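Local coordinates for protein beta-N-acetylhexosaminidase (Bacteroides fragilis, PDB 4PYS) that probably hydrolyses terminal N-acetylhexosamine residues from glycans and glycoconjugates, as glycoside hydrolases of family 20 do, at residues Ile31-Glu36 and Ser65-Lys70; Tyr80-Thr85 and Ile100-Ser105; Asn362-Arg367 and Thr385-Tyr390; Lys399-Ala404 and Trp436-Val441. All coordinates share one frame; numbering follows the deposited sequence.

Contact 1 (Ile31-Glu36 and Ser65-Lys70); sequences IRMYAE and SHISWK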
# COMPACT_ATOMS: atom_id res chain seq x y z
N ILE A 31 -30.93 8.55 -13.38
CA ILE A 31 -30.97 7.39 -12.51
C ILE A 31 -31.38 7.78 -11.11
O ILE A 31 -30.71 8.58 -10.45
CB ILE A 31 -29.62 6.67 -12.53
CG1 ILE A 31 -29.40 6.07 -13.92
CG2 ILE A 31 -29.56 5.59 -11.45
CD1 ILE A 31 -27.99 5.62 -14.19
N ARG A 32 -32.51 7.24 -10.66
CA ARG A 32 -33.03 7.53 -9.34
C ARG A 32 -32.35 6.65 -8.31
O ARG A 32 -32.22 5.43 -8.50
CB ARG A 32 -34.55 7.35 -9.33
CG ARG A 32 -35.25 8.40 -10.19
CD ARG A 32 -36.76 8.30 -10.09
NE ARG A 32 -37.26 7.02 -10.58
CZ ARG A 32 -37.52 6.76 -11.86
NH1 ARG A 32 -37.31 7.69 -12.79
NH2 ARG A 32 -37.98 5.57 -12.22
N MSE A 33 -31.88 7.26 -7.22
CA MSE A 33 -31.16 6.52 -6.19
C MSE A 33 -31.66 6.86 -4.79
O MSE A 33 -32.12 7.97 -4.52
CB MSE A 33 -29.66 6.76 -6.29
CG MSE A 33 -29.10 6.36 -7.65
SE MSE A 33 -27.22 5.88 -7.65
CE MSE A 33 -26.57 7.43 -6.72
N TYR A 34 -31.55 5.88 -3.90
CA TYR A 34 -31.96 6.03 -2.51
C TYR A 34 -30.81 5.58 -1.61
O TYR A 34 -30.19 4.54 -1.87
CB TYR A 34 -33.18 5.16 -2.22
CG TYR A 34 -33.50 5.05 -0.75
CD1 TYR A 34 -34.32 5.98 -0.13
CD2 TYR A 34 -32.98 4.02 0.03
CE1 TYR A 34 -34.62 5.89 1.22
CE2 TYR A 34 -33.27 3.92 1.37
CZ TYR A 34 -34.08 4.85 1.96
OH TYR A 34 -34.37 4.75 3.30
N ALA A 35 -30.53 6.35 -0.56
CA ALA A 35 -29.54 5.90 0.43
C ALA A 35 -30.13 5.96 1.83
O ALA A 35 -30.78 6.94 2.20
CB ALA A 35 -28.25 6.71 0.33
N GLU A 36 -29.89 4.90 2.60
CA GLU A 36 -30.44 4.80 3.95
C GLU A 36 -29.78 5.82 4.86
O GLU A 36 -30.44 6.50 5.66
CB GLU A 36 -30.20 3.38 4.49
CG GLU A 36 -30.50 3.23 5.98
CD GLU A 36 -30.54 1.78 6.42
OE1 GLU A 36 -30.16 0.90 5.62
OE2 GLU A 36 -30.97 1.53 7.56
N SER A 65 -36.68 4.12 -6.55
CA SER A 65 -35.29 4.21 -6.97
C SER A 65 -34.88 3.03 -7.87
O SER A 65 -35.49 1.96 -7.82
CB SER A 65 -34.36 4.31 -5.75
OG SER A 65 -34.21 3.05 -5.11
N HIS A 66 -33.86 3.26 -8.70
CA HIS A 66 -33.23 2.23 -9.53
C HIS A 66 -32.10 1.56 -8.76
O HIS A 66 -31.78 0.39 -8.99
CB HIS A 66 -32.60 2.86 -10.78
CG HIS A 66 -33.58 3.50 -11.72
ND1 HIS A 66 -33.53 4.84 -12.04
CD2 HIS A 66 -34.60 2.98 -12.44
CE1 HIS A 66 -34.50 5.12 -12.89
NE2 HIS A 66 -35.16 4.01 -13.15
N ILE A 67 -31.46 2.33 -7.89
CA ILE A 67 -30.36 1.81 -7.08
C ILE A 67 -30.55 2.27 -5.65
O ILE A 67 -30.76 3.45 -5.40
CB ILE A 67 -28.99 2.34 -7.56
CG1 ILE A 67 -28.78 2.02 -9.05
CG2 ILE A 67 -27.88 1.74 -6.72
CD1 ILE A 67 -27.45 2.55 -9.61
N SER A 68 -30.49 1.34 -4.70
CA SER A 68 -30.52 1.74 -3.29
C SER A 68 -29.27 1.27 -2.56
O SER A 68 -28.66 0.24 -2.89
CB SER A 68 -31.79 1.28 -2.57
OG SER A 68 -32.09 -0.07 -2.84
N TRP A 69 -28.87 2.07 -1.58
CA TRP A 69 -27.64 1.84 -0.84
C TRP A 69 -28.05 1.64 0.61
O TRP A 69 -28.48 2.59 1.27
CB TRP A 69 -26.73 3.06 -0.98
CG TRP A 69 -26.41 3.38 -2.42
CD1 TRP A 69 -27.16 4.14 -3.28
CD2 TRP A 69 -25.26 2.94 -3.17
NE1 TRP A 69 -26.54 4.19 -4.51
CE2 TRP A 69 -25.38 3.46 -4.47
CE3 TRP A 69 -24.15 2.14 -2.86
CZ2 TRP A 69 -24.42 3.23 -5.46
CZ3 TRP A 69 -23.20 1.91 -3.85
CH2 TRP A 69 -23.34 2.45 -5.13
N LYS A 70 -27.97 0.40 1.09
CA LYS A 70 -28.55 0.05 2.38
C LYS A 70 -27.51 -0.54 3.32
O LYS A 70 -26.56 -1.18 2.88
CB LYS A 70 -29.68 -0.97 2.19
CG LYS A 70 -30.73 -0.54 1.18
CD LYS A 70 -31.90 0.13 1.83
CE LYS A 70 -32.84 -0.91 2.44
NZ LYS A 70 -34.13 -0.33 2.78
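S65 CB lies 3.7 Å from R32 O, and its OG, bonded to E62 O, sits near the CB of Y34. Here the chain enters a parallel beta pairing, in which strands 31-35 and 67-71 run side by side in the mixed sheet of the N-terminal domain. H66 N donates to R32 O from above the carbonyl plane, while I67 N reaches the same oxygen within that plane, so one carbonyl grips two successive amides. With CG beside its own backbone N (chi1 -64°), H66 turns ND1 toward R32 N, which donates over 3.0 Å. H66 CE1 lies over the centre of the R32 guanidinium, 3.5 Å above its plane, while R32 NE is held by N64 O. I67 then accepts from Y34 N and packs CD1 against I31 CG2 and the selenium of M33, on the face covered by helix 43-49. S68, on the other face, sets CB 4.0 Å from Y34 CD2, with its hydroxyl bonded to E62. W69 pairs with A35, its N donating to Y34 O and its O accepting from E36 N. Selenomethionine M33 approaches the indole at its edge, a Met-aromatic contact with SE 3.6 Å from W69 NE1, a buried nitrogen that has no hydrogen-bond partner in the model. K70 NZ is salt-bridged to E62, and K70 CD meets the ring edge of Y34, 4.1 Å from Y34 CE2.

Contact 2 (Tyr80-Thr85 and Ile100-Ser105); sequences YRIRVT and IYAIQS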
# COMPACT_ATOMS: atom_id res chain seq x y z
N TYR A 80 -19.81 -6.66 1.31
CA TYR A 80 -20.97 -6.07 0.66
C TYR A 80 -21.81 -7.15 0.00
O TYR A 80 -21.35 -8.30 -0.16
CB TYR A 80 -20.54 -5.03 -0.38
CG TYR A 80 -19.77 -5.64 -1.53
CD1 TYR A 80 -18.39 -5.79 -1.47
CD2 TYR A 80 -20.44 -6.09 -2.66
CE1 TYR A 80 -17.69 -6.38 -2.52
CE2 TYR A 80 -19.75 -6.68 -3.71
CZ TYR A 80 -18.38 -6.82 -3.63
OH TYR A 80 -17.71 -7.42 -4.68
N ARG A 81 -23.03 -6.79 -0.36
CA ARG A 81 -23.86 -7.66 -1.18
C ARG A 81 -24.46 -6.79 -2.27
O ARG A 81 -24.87 -5.65 -2.01
CB ARG A 81 -24.97 -8.30 -0.33
CG ARG A 81 -25.89 -9.24 -1.10
CD ARG A 81 -27.04 -9.75 -0.22
NE ARG A 81 -26.55 -10.45 0.97
CZ ARG A 81 -26.51 -9.92 2.19
NH1 ARG A 81 -26.94 -8.68 2.40
NH2 ARG A 81 -26.04 -10.63 3.21
N ILE A 82 -24.47 -7.31 -3.49
CA ILE A 82 -25.12 -6.63 -4.61
C ILE A 82 -26.19 -7.55 -5.14
O ILE A 82 -25.91 -8.71 -5.42
CB ILE A 82 -24.13 -6.35 -5.75
CG1 ILE A 82 -23.03 -5.37 -5.33
CG2 ILE A 82 -24.88 -5.79 -6.96
CD1 ILE A 82 -21.92 -5.18 -6.39
N ARG A 83 -27.42 -7.05 -5.28
CA ARG A 83 -28.46 -7.79 -5.99
C ARG A 83 -28.91 -6.96 -7.16
O ARG A 83 -29.42 -5.85 -6.97
CB ARG A 83 -29.65 -8.12 -5.09
CG ARG A 83 -29.38 -9.21 -4.08
CD ARG A 83 -30.54 -9.34 -3.10
NE ARG A 83 -30.48 -8.30 -2.08
CZ ARG A 83 -31.52 -7.95 -1.32
NH1 ARG A 83 -32.69 -8.54 -1.50
NH2 ARG A 83 -31.38 -7.00 -0.41
N VAL A 84 -28.70 -7.47 -8.37
CA VAL A 84 -29.24 -6.84 -9.57
C VAL A 84 -30.44 -7.65 -10.02
O VAL A 84 -30.31 -8.85 -10.29
CB VAL A 84 -28.19 -6.81 -10.71
CG1 VAL A 84 -28.80 -6.22 -11.99
CG2 VAL A 84 -26.96 -6.02 -10.30
N THR A 85 -31.62 -7.01 -10.07
CA THR A 85 -32.83 -7.65 -10.57
C THR A 85 -33.23 -6.91 -11.85
O THR A 85 -32.62 -5.89 -12.18
CB THR A 85 -33.98 -7.58 -9.53
OG1 THR A 85 -34.50 -6.25 -9.47
CG2 THR A 85 -33.50 -8.01 -8.16
N ILE A 100 -17.68 1.06 -1.15
CA ILE A 100 -16.64 1.35 -2.12
C ILE A 100 -16.27 0.11 -2.92
O ILE A 100 -16.13 0.14 -4.15
CB ILE A 100 -15.42 1.98 -1.43
CG1 ILE A 100 -15.77 3.42 -1.04
CG2 ILE A 100 -14.18 1.93 -2.35
CD1 ILE A 100 -14.82 4.06 -0.11
N TYR A 101 -16.15 -1.02 -2.23
CA TYR A 101 -15.80 -2.24 -2.93
C TYR A 101 -16.96 -2.72 -3.80
O TYR A 101 -16.72 -3.25 -4.89
CB TYR A 101 -15.34 -3.32 -1.93
CG TYR A 101 -14.07 -2.88 -1.21
CD1 TYR A 101 -13.09 -2.16 -1.88
CD2 TYR A 101 -13.88 -3.15 0.15
CE1 TYR A 101 -11.93 -1.73 -1.22
CE2 TYR A 101 -12.72 -2.74 0.81
CZ TYR A 101 -11.75 -2.03 0.11
OH TYR A 101 -10.60 -1.60 0.75
N ALA A 102 -18.20 -2.52 -3.35
CA ALA A 102 -19.34 -2.80 -4.23
C ALA A 102 -19.28 -1.97 -5.51
O ALA A 102 -19.58 -2.46 -6.59
CB ALA A 102 -20.67 -2.56 -3.49
N ILE A 103 -18.90 -0.69 -5.37
CA ILE A 103 -18.76 0.17 -6.53
C ILE A 103 -17.68 -0.36 -7.46
O ILE A 103 -17.85 -0.35 -8.67
CB ILE A 103 -18.45 1.64 -6.12
CG1 ILE A 103 -19.72 2.29 -5.56
CG2 ILE A 103 -17.93 2.47 -7.29
CD1 ILE A 103 -19.46 3.58 -4.78
N GLN A 104 -16.57 -0.83 -6.90
CA GLN A 104 -15.51 -1.38 -7.75
C GLN A 104 -16.01 -2.62 -8.50
O GLN A 104 -15.66 -2.83 -9.66
CB GLN A 104 -14.27 -1.74 -6.92
CG GLN A 104 -13.57 -0.55 -6.26
CD GLN A 104 -12.96 0.42 -7.26
OE1 GLN A 104 -13.05 0.24 -8.48
NE2 GLN A 104 -12.33 1.47 -6.73
N SER A 105 -16.83 -3.44 -7.85
CA SER A 105 -17.40 -4.59 -8.55
C SER A 105 -18.39 -4.17 -9.65
O SER A 105 -18.39 -4.76 -10.74
CB SER A 105 -18.05 -5.57 -7.57
OG SER A 105 -17.06 -6.22 -6.79
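The Y80 ring lies with one face against the backbone of helix 96-109: A102 CA is over its centre, 3.7 Å above the plane, and Y101 C lies toward the rim. This is helix-on-sheet packing in the alpha/beta N-terminal domain of a family 20 enzyme, strand 80-84 supplying the sheet side; its short segment crosses that of the helix at -42°. Such close seating is possible because A102 presents no more than a methyl, whose CB touches Y80 CD2 at 3.6 Å. Beside it, Y101 CB reaches Y80 CE1 at 3.9 Å, but the rest of Y101 leaves the interface, its hydroxyl bonded to M161 O and its ring meeting W462 edge-to-face. Y80 carries its CG between its own backbone N and carbonyl carbon (chi1 65°), which lays the ring along the helix and delivers its hydroxyl to the following turn. Two residues on, I82 points to the same side. Its chain reaches out from the strand until I82 CD1 lies 3.6 Å from A102 O and 4.1 Å from S105 CB, so aliphatic carbon packs on the helix beside the aromatic ring. S105 OG also bonds K160 NZ, and Y80 OH makes a weak second bond to D126 OD2. Between them, Y80 OH and S105 OG share a short hydrogen bond of 2.5 Å.

Contact 3 (Asn362-Arg367 and Thr385-Tyr390); sequences NWRGHR and TNYYTY. With FMT (formic acid), chain J; FMT (formic acid), chain H; FMT (formic acid), chain I.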
# COMPACT_ATOMS: atom_id res chain seq x y z
N ASN A 362 12.30 -10.13 4.01
CA ASN A 362 13.48 -10.75 3.39
C ASN A 362 13.46 -12.28 3.38
O ASN A 362 14.25 -12.92 4.06
CB ASN A 362 14.78 -10.23 4.00
CG ASN A 362 15.98 -10.50 3.11
OD1 ASN A 362 15.87 -11.17 2.08
ND2 ASN A 362 17.14 -9.97 3.50
N TRP A 363 12.55 -12.85 2.58
CA TRP A 363 12.50 -14.30 2.39
C TRP A 363 13.79 -14.81 1.77
O TRP A 363 14.36 -15.81 2.24
CB TRP A 363 11.32 -14.66 1.47
CG TRP A 363 11.29 -16.12 1.11
CD1 TRP A 363 11.82 -16.70 0.00
CD2 TRP A 363 10.70 -17.17 1.88
NE1 TRP A 363 11.60 -18.06 0.03
CE2 TRP A 363 10.91 -18.37 1.17
CE3 TRP A 363 10.01 -17.22 3.09
CZ2 TRP A 363 10.45 -19.61 1.64
CZ3 TRP A 363 9.55 -18.45 3.55
CH2 TRP A 363 9.77 -19.62 2.83
N ARG A 364 14.25 -14.14 0.72
CA ARG A 364 15.42 -14.59 -0.03
C ARG A 364 16.65 -14.73 0.86
O ARG A 364 17.38 -15.72 0.78
CB ARG A 364 15.70 -13.66 -1.21
CG ARG A 364 16.68 -14.24 -2.22
CD ARG A 364 16.72 -13.44 -3.50
NE ARG A 364 17.58 -12.27 -3.37
CZ ARG A 364 18.88 -12.27 -3.60
NH1 ARG A 364 19.49 -13.40 -3.96
NH2 ARG A 364 19.59 -11.16 -3.47
N GLY A 365 16.85 -13.77 1.75
CA GLY A 365 18.00 -13.79 2.64
C GLY A 365 17.80 -14.54 3.94
O GLY A 365 18.74 -15.15 4.45
N HIS A 366 16.59 -14.51 4.49
CA HIS A 366 16.38 -15.03 5.83
C HIS A 366 15.11 -15.86 6.02
O HIS A 366 14.74 -16.17 7.16
CB HIS A 366 16.41 -13.88 6.85
CG HIS A 366 17.72 -13.16 6.90
ND1 HIS A 366 18.76 -13.57 7.71
CD2 HIS A 366 18.17 -12.08 6.22
CE1 HIS A 366 19.79 -12.76 7.54
NE2 HIS A 366 19.46 -11.85 6.64
N ARG A 367 14.47 -16.24 4.91
CA ARG A 367 13.24 -17.04 4.93
C ARG A 367 12.20 -16.44 5.88
O ARG A 367 11.85 -15.26 5.76
CB ARG A 367 13.54 -18.50 5.30
CG ARG A 367 14.43 -19.23 4.29
CD ARG A 367 13.76 -19.32 2.92
NE ARG A 367 14.52 -20.15 1.97
CZ ARG A 367 15.32 -19.66 1.02
NH1 ARG A 367 15.97 -20.49 0.22
NH2 ARG A 367 15.47 -18.35 0.88
N THR A 385 6.93 -10.43 1.59
CA THR A 385 8.22 -11.02 1.25
C THR A 385 8.66 -10.69 -0.17
O THR A 385 7.83 -10.63 -1.09
CB THR A 385 8.21 -12.55 1.47
OG1 THR A 385 7.09 -13.12 0.79
CG2 THR A 385 8.09 -12.86 2.94
N ASN A 386 9.96 -10.46 -0.34
CA ASN A 386 10.49 -10.10 -1.64
C ASN A 386 10.15 -11.13 -2.71
O ASN A 386 9.63 -10.77 -3.77
CB ASN A 386 12.00 -9.76 -1.60
CG ASN A 386 12.83 -10.71 -0.73
OD1 ASN A 386 12.43 -11.84 -0.41
ND2 ASN A 386 14.03 -10.26 -0.36
N TYR A 387 10.42 -12.40 -2.44
CA TYR A 387 9.73 -13.48 -3.16
C TYR A 387 8.36 -13.62 -2.48
O TYR A 387 8.32 -13.99 -1.31
CB TYR A 387 10.45 -14.81 -2.94
CG TYR A 387 11.77 -15.01 -3.65
CD1 TYR A 387 12.33 -14.00 -4.44
CD2 TYR A 387 12.44 -16.22 -3.55
CE1 TYR A 387 13.55 -14.20 -5.09
CE2 TYR A 387 13.65 -16.42 -4.20
CZ TYR A 387 14.19 -15.42 -4.96
OH TYR A 387 15.40 -15.64 -5.60
N TYR A 388 7.24 -13.32 -3.16
CA TYR A 388 7.18 -12.78 -4.51
C TYR A 388 6.20 -11.60 -4.54
O TYR A 388 5.25 -11.57 -5.35
CB TYR A 388 6.68 -13.85 -5.48
CG TYR A 388 7.65 -15.00 -5.64
CD1 TYR A 388 8.89 -14.79 -6.25
CD2 TYR A 388 7.34 -16.28 -5.21
CE1 TYR A 388 9.79 -15.82 -6.40
CE2 TYR A 388 8.24 -17.33 -5.37
CZ TYR A 388 9.46 -17.09 -5.97
OH TYR A 388 10.38 -18.12 -6.13
N THR A 389 6.44 -10.63 -3.66
CA THR A 389 5.60 -9.44 -3.63
C THR A 389 6.35 -8.20 -4.07
O THR A 389 5.74 -7.12 -4.15
CB THR A 389 4.99 -9.18 -2.22
OG1 THR A 389 5.98 -8.62 -1.34
CG2 THR A 389 4.40 -10.46 -1.62
N TYR A 390 7.66 -8.31 -4.33
CA TYR A 390 8.43 -7.16 -4.81
C TYR A 390 8.35 -7.03 -6.32
O TYR A 390 9.12 -7.64 -7.06
CB TYR A 390 9.90 -7.25 -4.37
CG TYR A 390 10.12 -6.77 -2.95
CD1 TYR A 390 9.08 -6.72 -2.03
CD2 TYR A 390 11.39 -6.35 -2.54
CE1 TYR A 390 9.30 -6.26 -0.71
CE2 TYR A 390 11.61 -5.90 -1.25
CZ TYR A 390 10.57 -5.86 -0.34
OH TYR A 390 10.82 -5.39 0.94
C FMT J . 12.56 -17.70 -8.18
O1 FMT J . 12.98 -17.86 -7.04
O2 FMT J . 13.19 -17.12 -9.07
C FMT H . 15.22 -7.25 -2.11
O1 FMT H . 15.44 -8.35 -1.61
O2 FMT H . 15.84 -6.81 -3.08
C FMT I . 12.33 -9.93 7.40
O1 FMT I . 13.34 -10.01 6.71
O2 FMT I . 11.68 -8.90 7.53
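N386 OD1 is held by two backbone amides, one from each segment. R364 N donates to it over 3.1 Å, nearly straight at 166° and on a lone pair in the carbonyl plane; Y387 N, from the residue after N386, closes in from 2.9 Å. The side chain can serve both because its CG is folded between its own backbone N and carbonyl carbon (chi1 43°). The other half of the amide is used as fully. N386 ND2 gives one bond to N362 OD1 and another to a formic acid molecule, probably from the crystallisation liquor. N362 OD1 in turn is the N-cap acceptor of helix 363-366, taking G365 N at 2.8 Å, and its two donors arrive from opposite faces of its plane. The two amides stand almost perpendicular, 89° apart, so N386 stitches itself to the cap of the neighbouring helix rather than lying flat on it. Beside this polar seam the aromatic groups meet by their rims: W363 CD1 is 3.6 Å from Y387 CD2, neither ring over the face of the other. The R364 chain lies over one face of the Y387 ring, and R364 CD makes the close contact, 3.3 Å from Y387 OH, a hydroxyl bonded to A404 O. A second formic acid molecule covers the opposite face. Both short helices follow closely after parallel strands, 356-360 and 381-383, an arrangement typical of the loops at the C-terminal end of a TIM barrel, where family 20 enzymes carry their active site.

Contact 4 (Lys399-Ala404 and Trp436-Val441); sequences KGYTQA and WTDDGV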
# COMPACT_ATOMS: atom_id res chain seq x y z
N LYS A 399 19.85 -4.52 -15.03
CA LYS A 399 20.74 -3.76 -14.14
C LYS A 399 21.10 -4.53 -12.87
O LYS A 399 21.67 -5.62 -12.95
CB LYS A 399 20.12 -2.40 -13.80
CG LYS A 399 19.84 -1.56 -15.04
CD LYS A 399 19.60 -0.11 -14.68
CE LYS A 399 19.37 0.74 -15.93
NZ LYS A 399 19.08 2.16 -15.58
N GLY A 400 20.77 -3.98 -11.71
CA GLY A 400 21.12 -4.60 -10.45
C GLY A 400 20.34 -5.86 -10.11
O GLY A 400 20.68 -6.58 -9.18
N TYR A 401 19.28 -6.12 -10.87
CA TYR A 401 18.50 -7.34 -10.67
C TYR A 401 19.04 -8.50 -11.52
O TYR A 401 18.86 -8.53 -12.74
CB TYR A 401 17.01 -7.08 -10.98
CG TYR A 401 16.41 -5.99 -10.12
CD1 TYR A 401 15.84 -6.29 -8.90
CD2 TYR A 401 16.42 -4.66 -10.54
CE1 TYR A 401 15.30 -5.30 -8.11
CE2 TYR A 401 15.88 -3.66 -9.75
CZ TYR A 401 15.33 -3.99 -8.53
OH TYR A 401 14.78 -3.00 -7.74
N THR A 402 19.73 -9.44 -10.87
CA THR A 402 20.20 -10.64 -11.57
C THR A 402 19.07 -11.65 -11.62
O THR A 402 17.96 -11.37 -11.18
CB THR A 402 21.40 -11.29 -10.85
OG1 THR A 402 21.00 -11.75 -9.55
CG2 THR A 402 22.54 -10.30 -10.70
N GLN A 403 19.36 -12.84 -12.14
CA GLN A 403 18.37 -13.92 -12.20
C GLN A 403 17.73 -14.19 -10.84
O GLN A 403 16.54 -14.50 -10.75
CB GLN A 403 19.04 -15.19 -12.73
CG GLN A 403 18.06 -16.33 -12.94
CD GLN A 403 17.00 -15.99 -13.97
OE1 GLN A 403 17.29 -15.36 -14.99
NE2 GLN A 403 15.77 -16.41 -13.72
N ALA A 404 18.53 -14.08 -9.78
CA ALA A 404 18.05 -14.34 -8.43
C ALA A 404 16.93 -13.40 -7.96
O ALA A 404 16.15 -13.75 -7.07
CB ALA A 404 19.21 -14.31 -7.44
N TRP A 436 9.60 -0.87 -5.51
CA TRP A 436 10.78 -0.08 -5.16
C TRP A 436 11.35 0.51 -6.44
O TRP A 436 11.35 -0.14 -7.48
CB TRP A 436 11.84 -0.96 -4.50
CG TRP A 436 11.38 -1.51 -3.19
CD1 TRP A 436 10.79 -2.72 -2.96
CD2 TRP A 436 11.45 -0.85 -1.92
NE1 TRP A 436 10.49 -2.86 -1.62
CE2 TRP A 436 10.88 -1.72 -0.96
CE3 TRP A 436 11.93 0.39 -1.49
CZ2 TRP A 436 10.79 -1.39 0.39
CZ3 TRP A 436 11.84 0.72 -0.14
CH2 TRP A 436 11.27 -0.17 0.78
N THR A 437 11.83 1.74 -6.37
CA THR A 437 12.30 2.42 -7.58
C THR A 437 13.82 2.47 -7.73
O THR A 437 14.36 3.33 -8.45
CB THR A 437 11.62 3.81 -7.76
OG1 THR A 437 11.79 4.60 -6.57
CG2 THR A 437 10.13 3.63 -8.02
N ASP A 438 14.52 1.53 -7.09
CA ASP A 438 15.97 1.37 -7.28
C ASP A 438 16.33 1.29 -8.76
O ASP A 438 15.56 0.74 -9.56
CB ASP A 438 16.46 0.06 -6.64
CG ASP A 438 16.09 -0.09 -5.19
OD1 ASP A 438 14.96 0.31 -4.82
OD2 ASP A 438 16.92 -0.62 -4.42
N ASP A 439 17.51 1.79 -9.10
CA ASP A 439 18.07 1.71 -10.45
C ASP A 439 17.37 2.61 -11.46
O ASP A 439 17.40 2.34 -12.66
CB ASP A 439 18.10 0.25 -10.97
CG ASP A 439 19.32 -0.51 -10.49
OD1 ASP A 439 20.39 0.11 -10.31
OD2 ASP A 439 19.21 -1.74 -10.32
N GLY A 440 16.73 3.68 -10.98
CA GLY A 440 16.19 4.69 -11.88
C GLY A 440 14.89 4.32 -12.57
O GLY A 440 14.72 4.58 -13.76
N VAL A 441 13.96 3.71 -11.83
CA VAL A 441 12.64 3.41 -12.36
C VAL A 441 11.79 4.68 -12.38
O VAL A 441 11.27 5.12 -11.35
CB VAL A 441 11.94 2.32 -11.53
CG1 VAL A 441 10.50 2.07 -12.04
CG2 VAL A 441 12.75 1.02 -11.58
O HOH W 1 13.66 -1.06 -9.00
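G400 N donates to D439 OD2 across 3.1 Å, meeting the oxygen from above the carboxylate plane rather than within it. K399 runs past D439 in the opposite direction. K399 CB sits 3.7 Å from D439 OD2, and the extended chain beyond carries K399 NZ to D439 O, where a weak bond of 3.4 Å forms; the two charged groups themselves do not touch. Y401 also slides by D439, with its ring plane and the carboxylate 78° apart, and it crosses D438 at about a right angle, Y401 OH lying 3.7 Å from D438 CB. A water also joins the segments. It accepts from Y401 OH at 2.6 Å and donates to W436 O and D438 O, at 2.9 and 2.7 Å, so the tyrosine hydroxyl is tied to two backbone carbonyls of the opposing loop. Both segments are irregular loops of the TIM barrel: residues 399-404 belong to the long connection between helices 386-389 and 409-415, whereas 436-441 leaves the C-terminal end of strand 428-435. In the next shell, N392 ND2 bonds Y401 OH and fixes the far end of the ring, while R405 takes the carbonyl of G400. W436 meets two aromatic rings, H167 edge-to-face and Y390 obliquely. The D438 carboxylate turns to a different set of partners, a long, weak ion pair from OD1 to R141 and a hydrogen bond between OD2 and a glycerol, probably from the crystallisation liquor.

How the contacts relate
Contacts 1 and 2 belong to one N-terminal domain and one mixed sheet, and they touch where W69 CH2 packs on I103 CG1. Contact 2 is fully buried and largely apolar, with a single hydroxyl pair; contact 1, partly buried, rests on regular backbone bonds. Contacts 3 and 4 belong to the catalytic barrel, with centres about 46 and 49 Å from that of contact 1. There, loops and short helices replace strand pairing, so side-chain amides, a carboxylate and a water do the bonding. Contact 4 lies at the surface, and contact 3 is partly buried; Y390 packs against W436 and R364 against A404, joining the two.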